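PDB 4D4E: armadillo repeat protein arm00016 from Synthetic construct, which probably binds extended peptides in a modular way, as a computationally designed armadillo repeat protein with an alpha-helical solenoid fold. Local coordinates for residues 60-65 / 72-77. Sequence-based numbering, arbitrary orientation.
Sequences VKLLDD and KNAVAA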
loop_
_atom_site.group_PDB
_atom_site.type_symbol
_atom_site.label_atom_id
_atom_site.label_comp_id
_atom_site.label_asym_id
_atom_site.label_seq_id
_atom_site.Cartn_x
_atom_site.Cartn_y
_atom_site.Cartn_z
ATOM N N VAL A 60 7.793 -9.826 11.435
ATOM C CA VAL A 60 8.667 -8.765 10.886
ATOM C C VAL A 60 10.114 -9.267 10.704
ATOM O O VAL A 60 10.811 -8.855 9.767
ATOM C CB VAL A 60 8.681 -7.525 11.840
ATOM C CG1 VAL A 60 9.691 -6.479 11.375
ATOM C CG2 VAL A 60 7.297 -6.903 11.912
ATOM N N LYS A 61 10.588 -10.088 11.646
ATOM C CA LYS A 61 11.935 -10.586 11.586
ATOM C C LYS A 61 12.141 -11.559 10.423
ATOM O O LYS A 61 13.272 -11.697 9.948
ATOM C CB LYS A 61 12.324 -11.238 12.903
ATOM C CG LYS A 61 13.793 -11.576 12.988
ATOM C CD LYS A 61 13.978 -12.827 13.830
ATOM C CE LYS A 61 15.203 -13.628 13.403
ATOM N NZ LYS A 61 14.955 -15.008 13.873
ATOM N N LEU A 62 11.070 -12.223 9.969
ATOM C CA LEU A 62 11.114 -13.082 8.771
ATOM C C LEU A 62 11.314 -12.328 7.458
ATOM O O LEU A 62 11.584 -12.968 6.436
ATOM C CB LEU A 62 9.833 -13.956 8.662
ATOM C CG LEU A 62 9.710 -15.126 9.649
ATOM C CD1 LEU A 62 8.391 -15.865 9.530
ATOM C CD2 LEU A 62 10.920 -16.073 9.511
ATOM N N LEU A 63 11.174 -10.991 7.484
ATOM C CA LEU A 63 11.326 -10.159 6.298
ATOM C C LEU A 63 12.782 -10.041 5.924
ATOM O O LEU A 63 13.094 -9.527 4.876
ATOM C CB LEU A 63 10.728 -8.747 6.474
ATOM C CG LEU A 63 9.253 -8.667 6.897
ATOM C CD1 LEU A 63 8.711 -7.230 6.986
ATOM C CD2 LEU A 63 8.390 -9.586 6.008
ATOM N N ASP A 64 13.662 -10.535 6.784
ATOM C CA ASP A 64 15.088 -10.629 6.431
ATOM C C ASP A 64 15.586 -12.027 6.120
ATOM O O ASP A 64 16.774 -12.210 5.892
ATOM C CB ASP A 64 15.943 -10.046 7.527
ATOM C CG ASP A 64 16.160 -8.625 7.322
ATOM O OD1 ASP A 64 16.563 -8.283 6.181
ATOM O OD2 ASP A 64 15.864 -7.856 8.267
ATOM N N ASP A 65 14.666 -12.988 6.095
ATOM C CA ASP A 65 14.992 -14.390 5.867
ATOM C C ASP A 65 15.746 -14.652 4.559
ATOM O O ASP A 65 15.592 -13.898 3.594
ATOM C CB ASP A 65 13.734 -15.238 5.919
ATOM C CG ASP A 65 14.052 -16.688 5.988
ATOM O OD1 ASP A 65 14.300 -17.137 7.121
ATOM O OD2 ASP A 65 14.128 -17.350 4.905
ATOM N N LYS A 72 8.144 -13.644 1.025
ATOM C CA LYS A 72 6.904 -13.357 0.301
ATOM C C LYS A 72 5.703 -13.721 1.195
ATOM O O LYS A 72 4.783 -12.944 1.310
ATOM C CB LYS A 72 6.855 -14.131 -1.017
ATOM C CG LYS A 72 5.621 -13.817 -1.887
ATOM C CD LYS A 72 5.327 -14.964 -2.845
ATOM C CE LYS A 72 4.503 -16.009 -2.146
ATOM N NZ LYS A 72 4.295 -17.199 -3.040
ATOM N N ASN A 73 5.724 -14.898 1.793
ATOM C CA ASN A 73 4.604 -15.339 2.596
ATOM C C ASN A 73 4.516 -14.554 3.919
ATOM O O ASN A 73 3.424 -14.321 4.403
ATOM C CB ASN A 73 4.694 -16.845 2.908
ATOM C CG ASN A 73 4.404 -17.750 1.688
ATOM O OD1 ASN A 73 3.370 -17.604 1.048
ATOM N ND2 ASN A 73 5.272 -18.725 1.419
ATOM N N ALA A 74 5.653 -14.190 4.523
ATOM C CA ALA A 74 5.634 -13.345 5.763
ATOM C C ALA A 74 5.007 -11.955 5.461
ATOM O O ALA A 74 4.187 -11.466 6.229
ATOM C CB ALA A 74 7.020 -13.187 6.349
ATOM N N VAL A 75 5.408 -11.357 4.337
ATOM C CA VAL A 75 4.876 -10.057 3.886
ATOM C C VAL A 75 3.348 -10.164 3.596
ATOM O O VAL A 75 2.625 -9.235 3.921
ATOM C CB VAL A 75 5.617 -9.507 2.639
ATOM C CG1 VAL A 75 4.970 -8.231 2.176
ATOM C CG2 VAL A 75 7.043 -9.130 2.958
ATOM N N ALA A 76 2.885 -11.286 3.001
ATOM C CA ALA A 76 1.466 -11.471 2.661
ATOM C C ALA A 76 0.692 -11.431 3.953
ATOM O O ALA A 76 -0.362 -10.807 4.066
ATOM C CB ALA A 76 1.178 -12.799 1.877
ATOM N N ALA A 77 1.236 -12.119 4.932
ATOM C CA ALA A 77 0.591 -12.237 6.248
ATOM C C ALA A 77 0.469 -10.827 6.911
ATOM O O ALA A 77 -0.629 -10.463 7.371
ATOM C CB ALA A 77 1.382 -13.214 7.103
#
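The flat group that L63 meets in helix 68-81 is the peptide between A74 and V75: CD2 of L63 sits over one face of it, almost straight above the nitrogen, 3.8 Å from V75 N. All other touching groups are aliphatic. The same L63 CD2 presses on V75 CG2 at 3.4 Å, tighter than a usual methyl contact, with the two side chains crossing at about a right angle. V75 can meet it because CG1 is anti to the backbone N (chi1 176°), which sets CG2 beside that nitrogen, on the face of the peptide that the leucine methyl covers. L63 CD2 also touches A74 CB (3.9 Å), in a direction roughly perpendicular to that of V75 CG2. L62 adds its stem: its CB faces A74 CB at 3.7 Å, where the backbones come closest, with CA atoms of L62 and A74 6.3 Å apart. L62 also packs on L29 and L33 of helix 26-40, while L63 and V75 share L104. The 3-10 turn 62-64 is thus seated on helix 68-81 in the solenoid's hydrophobic core. With no hydrogen bond or charge across it, the contact rests on burial and on methyl-to-methyl fit, with the alanine CB facing both leucines.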